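Local coordinates for protein putative pore-forming toxin (Bacteroides vulgatus ATCC 8482, PDB 3KOG) that is of unknown function but may act as a pore-forming toxin that permeabilises membranes, at residues D172-A177 against P234-G239; L176-F181 against P228-A233; F181-D186 against T218-K223. All coordinates share one frame; numbering follows the deposited sequence. Where two conformers were deposited one is given.

Contact 1: residues D172-A177 against P234-G239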
ATOM      1  N   ASP A 172     -14.288  14.161   1.167  1.00 34.05           N
ATOM      2  CA  ASP A 172     -13.420  15.343   1.159  1.00 33.03           C
ATOM      3  C   ASP A 172     -12.575  15.444  -0.151  1.00 31.21           C
ATOM      4  O   ASP A 172     -11.473  15.983  -0.164  1.00 31.10           O
ATOM      5  CB  ASP A 172     -12.479  15.232   2.335  1.00 32.57           C
ATOM      6  CG  ASP A 172     -11.603  14.010   2.231  1.00 34.28           C
ATOM      7  OD1 ASP A 172     -12.140  12.877   2.121  1.00 36.56           O
ATOM      8  OD2 ASP A 172     -10.374  14.181   2.227  1.00 38.05           O
ATOM      9  N   VAL A 173     -13.098  14.918  -1.242  1.00 29.51           N
ATOM     10  CA  VAL A 173     -12.389  14.999  -2.505  1.00 27.01           C
ATOM     11  C   VAL A 173     -12.710  16.362  -3.109  1.00 25.61           C
ATOM     12  O   VAL A 173     -13.853  16.832  -3.121  1.00 24.76           O
ATOM     13  CB  VAL A 173     -12.766  13.837  -3.394  1.00 27.35           C
ATOM     14  CG1 VAL A 173     -12.029  13.921  -4.757  1.00 25.96           C
ATOM     15  CG2 VAL A 173     -12.448  12.515  -2.676  1.00 25.70           C
ATOM     16  N   GLN A 174     -11.687  17.020  -3.602  1.00 23.91           N
ATOM     17  CA  GLN A 174     -11.830  18.383  -4.058  1.00 22.83           C
ATOM     18  C   GLN A 174     -12.169  18.434  -5.544  1.00 20.65           C
ATOM     19  O   GLN A 174     -11.423  17.889  -6.369  1.00 20.39           O
ATOM     20  CB  GLN A 174     -10.531  19.089  -3.767  1.00 23.53           C
ATOM     21  CG  GLN A 174     -10.531  20.561  -3.875  1.00 26.63           C
ATOM     22  CD  GLN A 174      -9.460  21.171  -2.983  1.00 30.02           C
ATOM     23  OE1 GLN A 174      -9.153  20.629  -1.921  1.00 35.07           O
ATOM     24  NE2 GLN A 174      -8.893  22.286  -3.405  1.00 31.02           N
ATOM     25  N   VAL A 175     -13.309  19.071  -5.857  1.00 19.30           N
ATOM     26  CA  VAL A 175     -13.722  19.409  -7.223  1.00 18.66           C
ATOM     27  C   VAL A 175     -13.352  20.858  -7.428  1.00 18.47           C
ATOM     28  O   VAL A 175     -13.931  21.728  -6.812  1.00 18.26           O
ATOM     29  CB  VAL A 175     -15.248  19.238  -7.462  1.00 18.37           C
ATOM     30  CG1 VAL A 175     -15.605  19.625  -8.906  1.00 18.91           C
ATOM     31  CG2 VAL A 175     -15.684  17.831  -7.154  1.00 17.50           C
ATOM     32  N   LEU A 176     -12.371  21.134  -8.275  1.00 18.30           N
ATOM     33  CA  LEU A 176     -11.926  22.519  -8.453  1.00 18.37           C
ATOM     34  C   LEU A 176     -12.898  23.339  -9.244  1.00 17.31           C
ATOM     35  O   LEU A 176     -13.789  22.813  -9.908  1.00 17.62           O
ATOM     36  CB  LEU A 176     -10.521  22.575  -9.104  1.00 19.01           C
ATOM     37  CG  LEU A 176      -9.353  22.085  -8.239  1.00 19.71           C
ATOM     38  CD1 LEU A 176      -8.033  22.222  -8.979  1.00 19.27           C
ATOM     39  CD2 LEU A 176      -9.297  22.865  -6.923  1.00 20.29           C
ATOM     40  N   ALA A 177     -12.741  24.653  -9.169  1.00 17.44           N
ATOM     41  CA  ALA A 177     -13.459  25.535 -10.083  1.00 17.54           C
ATOM     42  C   ALA A 177     -12.918  25.342 -11.495  1.00 17.56           C
ATOM     43  O   ALA A 177     -11.740  24.960 -11.689  1.00 17.21           O
ATOM     44  CB  ALA A 177     -13.358  26.987  -9.633  1.00 18.11           C
ATOM     45  N   PRO A 234      -8.300  24.762 -14.402  1.00 19.24           N
ATOM     46  CA  PRO A 234      -8.837  24.464 -13.090  1.00 20.53           C
ATOM     47  C   PRO A 234      -8.089  25.204 -11.991  1.00 22.72           C
ATOM     48  O   PRO A 234      -6.844  25.288 -12.033  1.00 21.73           O
ATOM     49  CB  PRO A 234      -8.621  22.960 -12.950  1.00 20.27           C
ATOM     50  CG  PRO A 234      -8.571  22.437 -14.352  1.00 19.04           C
ATOM     51  CD  PRO A 234      -7.915  23.542 -15.141  1.00 18.54           C
ATOM     52  N   SER A 235      -8.849  25.730 -11.033  1.00 24.83           N
ATOM     53  CA  SER A 235      -8.285  26.415  -9.855  1.00 26.76           C
ATOM     54  C   SER A 235      -9.308  26.468  -8.718  1.00 28.73           C
ATOM     55  O   SER A 235     -10.438  25.993  -8.855  1.00 28.44           O
ATOM     56  CB  SER A 235      -7.869  27.849 -10.211  1.00 26.78           C
ATOM     57  OG  SER A 235      -9.002  28.664 -10.492  1.00 25.62           O
ATOM     58  N   HIS A 236      -8.906  27.085  -7.602  1.00 31.29           N
ATOM     59  CA  HIS A 236      -9.811  27.320  -6.473  1.00 32.54           C
ATOM     60  C   HIS A 236     -10.753  28.486  -6.711  1.00 33.19           C
ATOM     61  O   HIS A 236     -11.641  28.719  -5.902  1.00 33.54           O
ATOM     62  CB  HIS A 236      -9.024  27.522  -5.177  1.00 32.84           C
ATOM     63  CG  HIS A 236      -8.135  26.371  -4.840  1.00 34.06           C
ATOM     64  ND1 HIS A 236      -6.889  26.208  -5.411  1.00 35.55           N
ATOM     65  CD2 HIS A 236      -8.316  25.313  -4.014  1.00 33.53           C
ATOM     66  CE1 HIS A 236      -6.342  25.099  -4.941  1.00 36.45           C
ATOM     67  NE2 HIS A 236      -7.185  24.539  -4.091  1.00 34.60           N
ATOM     68  N   GLY A 237     -10.587  29.210  -7.818  1.00 34.00           N
ATOM     69  CA  GLY A 237     -11.569  30.203  -8.227  1.00 34.77           C
ATOM     70  C   GLY A 237     -11.737  31.300  -7.185  1.00 35.42           C
ATOM     71  O   GLY A 237     -10.762  31.697  -6.552  1.00 34.81           O
ATOM     72  N   HIS A 238     -12.973  31.772  -7.003  1.00 36.43           N
ATOM     73  CA  HIS A 238     -13.292  32.721  -5.925  1.00 37.22           C
ATOM     74  C   HIS A 238     -13.374  32.078  -4.532  1.00 37.47           C
ATOM     75  O   HIS A 238     -13.433  32.802  -3.547  1.00 37.96           O
ATOM     76  CB  HIS A 238     -14.595  33.479  -6.213  1.00 37.74           C
ATOM     77  CG  HIS A 238     -14.576  34.256  -7.491  1.00 39.84           C
ATOM     78  ND1 HIS A 238     -15.729  34.697  -8.109  1.00 42.47           N
ATOM     79  CD2 HIS A 238     -13.549  34.637  -8.289  1.00 42.36           C
ATOM     80  CE1 HIS A 238     -15.410  35.333  -9.226  1.00 44.09           C
ATOM     81  NE2 HIS A 238     -14.095  35.303  -9.364  1.00 43.48           N
ATOM     82  N   GLY A 239     -13.375  30.743  -4.437  1.00 37.50           N
ATOM     83  CA  GLY A 239     -13.315  30.049  -3.137  1.00 37.35           C
ATOM     84  C   GLY A 239     -14.293  28.887  -3.021  1.00 37.34           C
ATOM     85  O   GLY A 239     -14.822  28.400  -4.031  1.00 37.40           O
TER
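A177 and S235 pair their backbones as a single antiparallel bridge of the hydrogen-bonded kind. S235 N donates to A177 O over 3.1 Å, nearly straight at hydrogen, whereas the return bond from A177 N to S235 O is weak: the 2.7 Å separation is short, but the N-H points well off the acceptor (125°). A177 O also receives the CA-H of P234, with CA 3.3 Å from the oxygen, so two neighbouring residues of the tail converge on one carbonyl.

The apolar contacts centre on L176, whose two methyls serve different partners. CD2 lies over one face of the H236 imidazole, 4.0 Å from the ring centroid and only 14° off its normal, a CH-pi contact displaced toward the rim. CD1 meets CB of P234 at 4.1 Å, the two side chains crossing at about a right angle. The CB of A177 packs on CA of G237, 3.9 Å away.

Among polar side chains, Q174 has CG anti to its own N and an extended chain beyond, which carries NE2 to the edge of the H236 ring, 2.9 Å from NE2 of that histidine; amide and ring planes stand 70° apart. W125 meets the same ring edge-to-face. Within the tail, S235 OG accepts from G237 N at 3.2 Å.

The 234-239 segment thus lies against the surface at the end of strand 162-175, and its own shape joins an ST turn at S235 to a type II' beta turn from H236 to G239.

Contact 2: residues L176-F181 against P228-A233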
ATOM      1  N   LEU A 176     -12.371  21.134  -8.275  1.00 18.30           N
ATOM      2  CA  LEU A 176     -11.926  22.519  -8.453  1.00 18.37           C
ATOM      3  C   LEU A 176     -12.898  23.339  -9.244  1.00 17.31           C
ATOM      4  O   LEU A 176     -13.789  22.813  -9.908  1.00 17.62           O
ATOM      5  CB  LEU A 176     -10.521  22.575  -9.104  1.00 19.01           C
ATOM      6  CG  LEU A 176      -9.353  22.085  -8.239  1.00 19.71           C
ATOM      7  CD1 LEU A 176      -8.033  22.222  -8.979  1.00 19.27           C
ATOM      8  CD2 LEU A 176      -9.297  22.865  -6.923  1.00 20.29           C
ATOM      9  N   ALA A 177     -12.741  24.653  -9.169  1.00 17.44           N
ATOM     10  CA  ALA A 177     -13.459  25.535 -10.083  1.00 17.54           C
ATOM     11  C   ALA A 177     -12.918  25.342 -11.495  1.00 17.56           C
ATOM     12  O   ALA A 177     -11.740  24.960 -11.689  1.00 17.21           O
ATOM     13  CB  ALA A 177     -13.358  26.987  -9.633  1.00 18.11           C
ATOM     14  N   HIS A 178     -13.780  25.563 -12.483  1.00 17.26           N
ATOM     15  CA  HIS A 178     -13.384  25.552 -13.904  1.00 16.80           C
ATOM     16  C   HIS A 178     -12.663  24.260 -14.256  1.00 15.86           C
ATOM     17  O   HIS A 178     -11.532  24.275 -14.777  1.00 16.15           O
ATOM     18  CB  HIS A 178     -12.528  26.779 -14.234  1.00 17.61           C
ATOM     19  CG  HIS A 178     -13.193  28.086 -13.905  1.00 17.75           C
ATOM     20  ND1 HIS A 178     -14.239  28.594 -14.641  1.00 17.86           N
ATOM     21  CD2 HIS A 178     -12.962  28.982 -12.914  1.00 19.01           C
ATOM     22  CE1 HIS A 178     -14.618  29.754 -14.127  1.00 20.39           C
ATOM     23  NE2 HIS A 178     -13.860  30.013 -13.077  1.00 19.69           N
ATOM     24  N   SER A 179     -13.286  23.149 -13.889  1.00 14.98           N
ATOM     25  CA  SER A 179     -12.620  21.835 -13.922  1.00 14.24           C
ATOM     26  C   SER A 179     -13.507  20.748 -14.485  1.00 12.93           C
ATOM     27  O   SER A 179     -14.704  20.713 -14.218  1.00 13.31           O
ATOM     28  CB  SER A 179     -12.180  21.420 -12.516  1.00 14.79           C
ATOM     29  OG  SER A 179     -11.667  20.104 -12.533  1.00 15.09           O
ATOM     30  N   ARG A 180     -12.902  19.885 -15.284  1.00 12.61           N
ATOM     31  CA  ARG A 180     -13.490  18.635 -15.725  1.00 12.70           C
ATOM     32  C   ARG A 180     -12.986  17.607 -14.727  1.00 11.83           C
ATOM     33  O   ARG A 180     -11.791  17.264 -14.708  1.00 11.17           O
ATOM     34  CB  ARG A 180     -13.021  18.308 -17.145  1.00 13.53           C
ATOM     35  CG  ARG A 180     -13.547  17.029 -17.717  1.00 16.86           C
ATOM     36  CD  ARG A 180     -12.985  16.794 -19.103  1.00 21.87           C
ATOM     37  NE  ARG A 180     -13.871  15.939 -19.866  1.00 28.79           N
ATOM     38  CZ  ARG A 180     -15.028  16.327 -20.407  1.00 33.01           C
ATOM     39  NH1 ARG A 180     -15.473  17.589 -20.279  1.00 33.73           N
ATOM     40  NH2 ARG A 180     -15.763  15.434 -21.067  1.00 34.38           N
ATOM     41  N   PHE A 181     -13.886  17.164 -13.864  1.00 11.63           N
ATOM     42  CA  PHE A 181     -13.544  16.317 -12.734  1.00 11.00           C
ATOM     43  C   PHE A 181     -13.955  14.886 -12.961  1.00 10.44           C
ATOM     44  O   PHE A 181     -15.058  14.617 -13.443  1.00 11.24           O
ATOM     45  CB  PHE A 181     -14.214  16.872 -11.465  1.00 12.19           C
ATOM     46  CG  PHE A 181     -14.028  16.001 -10.234  1.00 10.19           C
ATOM     47  CD1 PHE A 181     -12.913  16.149  -9.429  1.00 10.65           C
ATOM     48  CD2 PHE A 181     -14.947  15.005  -9.915  1.00 12.87           C
ATOM     49  CE1 PHE A 181     -12.710  15.285  -8.317  1.00  9.43           C
ATOM     50  CE2 PHE A 181     -14.782  14.189  -8.801  1.00 10.27           C
ATOM     51  CZ  PHE A 181     -13.646  14.325  -8.005  1.00 10.37           C
ATOM     52  N   PRO A 228     -12.500  21.281 -22.220  1.00 12.54           N
ATOM     53  CA  PRO A 228     -12.052  21.746 -23.544  1.00 13.15           C
ATOM     54  C   PRO A 228     -12.956  22.838 -24.060  1.00 13.56           C
ATOM     55  O   PRO A 228     -14.163  22.709 -24.018  1.00 12.87           O
ATOM     56  CB  PRO A 228     -12.088  20.470 -24.398  1.00 13.31           C
ATOM     57  CG  PRO A 228     -11.968  19.345 -23.375  1.00 12.74           C
ATOM     58  CD  PRO A 228     -12.811  19.842 -22.235  1.00 12.56           C
ATOM     59  N   GLY A 229     -12.350  23.960 -24.443  1.00 15.22           N
ATOM     60  CA  GLY A 229     -13.071  25.130 -24.924  1.00 15.74           C
ATOM     61  C   GLY A 229     -13.393  26.181 -23.877  1.00 16.88           C
ATOM     62  O   GLY A 229     -13.660  27.309 -24.251  1.00 17.92           O
ATOM     63  N   HIS A 230     -13.374  25.823 -22.588  1.00 17.43           N
ATOM     64  CA  HIS A 230     -13.598  26.755 -21.444  1.00 17.94           C
ATOM     65  C   HIS A 230     -12.417  27.727 -21.320  1.00 17.98           C
ATOM     66  O   HIS A 230     -11.280  27.370 -21.650  1.00 16.28           O
ATOM     67  CB  HIS A 230     -13.751  25.940 -20.145  1.00 19.44           C
ATOM     68  CG  HIS A 230     -14.364  26.685 -18.988  1.00 21.45           C
ATOM     69  ND1 HIS A 230     -15.633  27.225 -19.036  1.00 22.15           N
ATOM     70  CD2 HIS A 230     -13.913  26.907 -17.729  1.00 21.96           C
ATOM     71  CE1 HIS A 230     -15.921  27.782 -17.872  1.00 23.51           C
ATOM     72  NE2 HIS A 230     -14.903  27.586 -17.054  1.00 24.27           N
ATOM     73  N   GLY A 231     -12.690  28.953 -20.851  1.00 17.79           N
ATOM     74  CA  GLY A 231     -11.711  30.044 -20.872  1.00 17.76           C
ATOM     75  C   GLY A 231     -10.797  30.128 -19.648  1.00 18.10           C
ATOM     76  O   GLY A 231      -9.965  31.035 -19.574  1.00 17.60           O
ATOM     77  N   HIS A 232     -10.957  29.192 -18.702  1.00 17.48           N
ATOM     78  CA  HIS A 232     -10.107  29.103 -17.515  1.00 17.90           C
ATOM     79  C   HIS A 232      -9.589  27.692 -17.362  1.00 17.19           C
ATOM     80  O   HIS A 232     -10.243  26.748 -17.793  1.00 16.01           O
ATOM     81  CB  HIS A 232     -10.892  29.443 -16.242  1.00 18.50           C
ATOM     82  CG  HIS A 232     -11.218  30.890 -16.113  1.00 22.22           C
ATOM     83  ND1 HIS A 232     -10.247  31.852 -15.928  1.00 24.84           N
ATOM     84  CD2 HIS A 232     -12.404  31.544 -16.181  1.00 23.46           C
ATOM     85  CE1 HIS A 232     -10.827  33.044 -15.903  1.00 26.85           C
ATOM     86  NE2 HIS A 232     -12.135  32.882 -16.047  1.00 24.12           N
ATOM     87  N   ALA A 233      -8.425  27.567 -16.733  1.00 17.65           N
ATOM     88  CA  ALA A 233      -7.899  26.291 -16.304  1.00 18.28           C
ATOM     89  C   ALA A 233      -8.445  26.002 -14.878  1.00 18.70           C
ATOM     90  O   ALA A 233      -9.013  26.888 -14.241  1.00 19.00           O
ATOM     91  CB  ALA A 233      -6.351  26.290 -16.348  1.00 17.59           C
TER
HETATM   92  O   HOH W   1     -11.020  24.122 -17.344  1.00  8.83           O
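An aromatic cluster of three histidines, H178, H230 and H232, joins the turn between strands 162-175 and 179-198 to the loop that follows strand 207-225. H178 is at the centre of it, in a G1 beta bulge: H178 and S179 together face N120 of strand 98-120, and H178 has the positive phi that this bulge places at its first position.

With CG anti to the carbonyl carbon, the H178 imidazole reaches into the loop and meets its two partners in different ways. Its ND1 is hydrogen-bonded to H230 NE2 at 2.7 Å, close to straight at 162°. Either nitrogen could be the donor, but one of the two must carry the proton, and the bond links the rings rim to rim with their planes 32° apart. H232 instead comes over a face of H178. Its CB sits 3.8 Å from the ring centroid in a CH-pi contact, and its CD2 approaches CE1 of H178 to 3.5 Å; the two side chains run side by side in the same direction, their ring planes inclined by 46°. The bond at the edge and the carbon over the face together should restrict rotation of the H178 ring.

Farther along the strand, the extended R180 brings NH1 to 4.0 Å from P228 CD, while its guanidinium also makes a cation-pi contact with F117. The backbones of the two segments are joined through one water, which donates to H178 O at 2.6 Å and to H232 O at 2.8 Å.

Contact 3: residues F181-D186 against T218-K223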
ATOM      1  N   PHE A 181     -13.886  17.164 -13.864  1.00 11.63           N
ATOM      2  CA  PHE A 181     -13.544  16.317 -12.734  1.00 11.00           C
ATOM      3  C   PHE A 181     -13.955  14.886 -12.961  1.00 10.44           C
ATOM      4  O   PHE A 181     -15.058  14.617 -13.443  1.00 11.24           O
ATOM      5  CB  PHE A 181     -14.214  16.872 -11.465  1.00 12.19           C
ATOM      6  CG  PHE A 181     -14.028  16.001 -10.234  1.00 10.19           C
ATOM      7  CD1 PHE A 181     -12.913  16.149  -9.429  1.00 10.65           C
ATOM      8  CD2 PHE A 181     -14.947  15.005  -9.915  1.00 12.87           C
ATOM      9  CE1 PHE A 181     -12.710  15.285  -8.317  1.00  9.43           C
ATOM     10  CE2 PHE A 181     -14.782  14.189  -8.801  1.00 10.27           C
ATOM     11  CZ  PHE A 181     -13.646  14.325  -8.005  1.00 10.37           C
ATOM     12  N   SER A 182     -13.105  13.963 -12.532  1.00 10.38           N
ATOM     13  CA  SER A 182     -13.354  12.550 -12.563  1.00 10.01           C
ATOM     14  C   SER A 182     -12.455  11.839 -11.561  1.00 10.67           C
ATOM     15  O   SER A 182     -11.552  12.442 -10.972  1.00 10.69           O
ATOM     16  CB  SER A 182     -13.135  11.971 -13.973  1.00  9.61           C
ATOM     17  OG  SER A 182     -11.780  12.097 -14.381  1.00 10.83           O
ATOM     18  N   VAL A 183     -12.703  10.551 -11.376  1.00 11.41           N
ATOM     19  CA  VAL A 183     -11.863   9.792 -10.451  1.00 11.41           C
ATOM     20  C   VAL A 183     -11.362   8.519 -11.128  1.00 10.50           C
ATOM     21  O   VAL A 183     -12.127   7.786 -11.685  1.00  9.11           O
ATOM     22  CB  VAL A 183     -12.638   9.455  -9.163  1.00 11.78           C
ATOM     23  CG1 VAL A 183     -11.734   8.693  -8.172  1.00 12.87           C
ATOM     24  CG2 VAL A 183     -13.176  10.737  -8.518  1.00 12.79           C
ATOM     25  N   PHE A 184     -10.067   8.257 -11.006  1.00 10.79           N
ATOM     26  CA  PHE A 184      -9.482   6.950 -11.311  1.00 11.57           C
ATOM     27  C   PHE A 184      -9.251   6.129 -10.047  1.00 11.71           C
ATOM     28  O   PHE A 184      -8.917   6.660  -8.999  1.00 12.58           O
ATOM     29  CB  PHE A 184      -8.147   7.070 -12.061  1.00 11.37           C
ATOM     30  CG  PHE A 184      -8.253   7.602 -13.446  1.00 13.73           C
ATOM     31  CD1 PHE A 184      -8.281   8.976 -13.689  1.00 16.69           C
ATOM     32  CD2 PHE A 184      -8.228   6.738 -14.514  1.00 13.65           C
ATOM     33  CE1 PHE A 184      -8.347   9.467 -15.023  1.00 16.71           C
ATOM     34  CE2 PHE A 184      -8.324   7.212 -15.817  1.00 14.59           C
ATOM     35  CZ  PHE A 184      -8.374   8.588 -16.049  1.00 16.86           C
ATOM     36  N   VAL A 185      -9.468   4.830 -10.163  1.00 12.03           N
ATOM     37  CA  VAL A 185      -9.072   3.858  -9.163  1.00 13.07           C
ATOM     38  C   VAL A 185      -8.190   2.832  -9.859  1.00 13.14           C
ATOM     39  O   VAL A 185      -8.615   2.193 -10.827  1.00 12.78           O
ATOM     40  CB  VAL A 185     -10.291   3.183  -8.510  1.00 13.45           C
ATOM     41  CG1 VAL A 185      -9.842   2.125  -7.493  1.00 14.94           C
ATOM     42  CG2 VAL A 185     -11.196   4.250  -7.865  1.00 14.05           C
ATOM     43  N   ASP A 186      -6.954   2.661  -9.370  1.00 12.98           N
ATOM     44  CA  ASP A 186      -6.064   1.697  -9.931  1.00 13.90           C
ATOM     45  C   ASP A 186      -5.814   0.586  -8.934  1.00 14.37           C
ATOM     46  O   ASP A 186      -5.440   0.864  -7.824  1.00 13.50           O
ATOM     47  CB  ASP A 186      -4.743   2.334 -10.306  1.00 14.92           C
ATOM     48  CG  ASP A 186      -4.864   3.266 -11.524  1.00 19.81           C
ATOM     49  OD1 ASP A 186      -5.261   4.414 -11.342  1.00 25.56           O
ATOM     50  OD2 ASP A 186      -4.565   2.843 -12.649  1.00 26.06           O
ATOM     51  N   THR A 218      -4.574  -0.543  -3.578  1.00 10.20           N
ATOM     52  CA  THR A 218      -5.398   0.352  -4.393  1.00 11.07           C
ATOM     53  C   THR A 218      -4.915   1.794  -4.249  1.00 10.61           C
ATOM     54  O   THR A 218      -4.597   2.235  -3.121  1.00 10.78           O
ATOM     55  CB  THR A 218      -6.834   0.208  -4.014  1.00 10.26           C
ATOM     56  OG1 THR A 218      -7.269  -1.159  -4.163  1.00 10.44           O
ATOM     57  CG2 THR A 218      -7.766   1.121  -4.868  1.00  8.70           C
ATOM     58  N   ILE A 219      -4.779   2.465  -5.407  1.00  9.83           N
ATOM     59  CA  ILE A 219      -4.511   3.905  -5.488  0.65  9.76           C
ATOM     60  C   ILE A 219      -5.715   4.654  -6.129  1.00 10.28           C
ATOM     61  O   ILE A 219      -6.236   4.222  -7.180  1.00 10.14           O
ATOM     62  CB  ILE A 219      -3.221   4.151  -6.229  0.65  9.90           C
ATOM     63  CG1 ILE A 219      -2.020   3.605  -5.406  0.65 10.67           C
ATOM     64  CG2 ILE A 219      -3.006   5.648  -6.493  0.65 10.08           C
ATOM     65  CD1 ILE A 219      -0.699   3.627  -6.206  0.65  9.21           C
ATOM     66  N   VAL A 220      -6.170   5.720  -5.482  1.00  9.36           N
ATOM     67  CA  VAL A 220      -7.304   6.525  -5.957  1.00 10.13           C
ATOM     68  C   VAL A 220      -6.722   7.886  -6.413  1.00 11.23           C
ATOM     69  O   VAL A 220      -5.916   8.509  -5.688  1.00 11.92           O
ATOM     70  CB  VAL A 220      -8.330   6.758  -4.811  1.00  9.01           C
ATOM     71  CG1 VAL A 220      -9.582   7.568  -5.324  1.00 10.24           C
ATOM     72  CG2 VAL A 220      -8.768   5.454  -4.247  1.00 10.99           C
ATOM     73  N   SER A 221      -7.159   8.368  -7.571  1.00 11.35           N
ATOM     74  CA  SER A 221      -6.547   9.537  -8.216  1.00 11.43           C
ATOM     75  C   SER A 221      -7.671  10.446  -8.708  1.00 12.84           C
ATOM     76  O   SER A 221      -8.186  10.220  -9.803  1.00 10.90           O
ATOM     77  CB  SER A 221      -5.713   9.083  -9.369  1.00 12.98           C
ATOM     78  OG  SER A 221      -4.698   8.184  -8.962  1.00 14.99           O
ATOM     79  N   PRO A 222      -8.117  11.392  -7.874  1.00 12.55           N
ATOM     80  CA  PRO A 222      -9.082  12.391  -8.360  1.00 12.77           C
ATOM     81  C   PRO A 222      -8.394  13.327  -9.363  1.00 12.84           C
ATOM     82  O   PRO A 222      -7.240  13.696  -9.163  1.00 13.17           O
ATOM     83  CB  PRO A 222      -9.489  13.150  -7.102  1.00 13.32           C
ATOM     84  CG  PRO A 222      -8.880  12.344  -5.931  1.00 14.68           C
ATOM     85  CD  PRO A 222      -7.713  11.649  -6.493  1.00 13.71           C
ATOM     86  N   LYS A 223      -9.073  13.657 -10.445  1.00 12.20           N
ATOM     87  CA  LYS A 223      -8.494  14.406 -11.547  1.00 12.99           C
ATOM     88  C   LYS A 223      -9.314  15.668 -11.775  1.00 13.25           C
ATOM     89  O   LYS A 223     -10.563  15.598 -11.808  1.00 11.84           O
ATOM     90  CB  LYS A 223      -8.583  13.555 -12.804  1.00 13.55           C
ATOM     91  CG  LYS A 223      -7.718  12.304 -12.740  1.00 20.66           C
ATOM     92  CD  LYS A 223      -6.221  12.632 -12.784  1.00 26.54           C
ATOM     93  CE  LYS A 223      -5.363  11.363 -13.093  1.00 30.89           C
ATOM     94  NZ  LYS A 223      -3.958  11.558 -12.641  1.00 30.89           N
TER
HETATM   95  O   HOH W   2      -5.731   5.899  -9.389  1.00 15.91           O
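Strands 181-186 and 218-223 run antiparallel, their axes 4.6 Å apart at closest approach, and six backbone hydrogen bonds join S182 with K223, F184 with S221 and D186 with I219; between them V183-P222 and V185-V220 form the non-hydrogen-bonded pairs.

Contacts on the face of V183, V185, V220 and P222 are apolar: V183 CG1 meets V220 CG1 at 3.7 Å. Beside it, V185 CG1 packs tightly on T218 CG2 at 3.5 Å, and F181 lies alongside P222, F181 CE1 4.1 Å from P222 CB. The face carrying S182, F184, D186, I219, S221 and K223 is more polar. K223 CG, anti to its carbonyl carbon (chi1 -66°), lies at the edge of the F184 ring, in plane and 3.5 Å from CD1; the chain then bends at chi2, and its ammonium end leads away. A water 2.5 Å from both D186 OD1 and S221 OG, unusually short approaches, and 2.8 Å from I219 O probably helps to link the strands, though not every link can be a full hydrogen bond at once. T112 also bonds D186 OD2, and Q84 bonds S221 OG.

The pair belongs to the long beta hairpin 179-198/207-225. Strand 98-120 borders the first strand, with H114 stacked on the F184 ring, whereas strand 85-94 pairs with the second through V220 and F85. V173 of strand 162-175 touches both F181 and P222, and Y132 of strand 126-143 packs on T218 and V220.

Contact 3 is nested inside the chain loops closed by contacts 1 and 2, and all three lie on the same side of the molecule's centre. Contacts 1 and 2 have centres about 10 Å apart and share L176 and A177, and P234 CG of contact 1 rests 3.5 Å from H178 O of contact 2. F181 belongs to both contacts 2 and 3, whose centres are about 18 Å apart; its CZ lies 3.7 Å from V173 CG1, connecting the hairpin to strand 162-175. N224, bonded to Q174, L176 and S179, ties strand 207-225 to both turn contacts. An acetate near A233 and a methylpentanediol near D186 probably come from the crystallisation liquor.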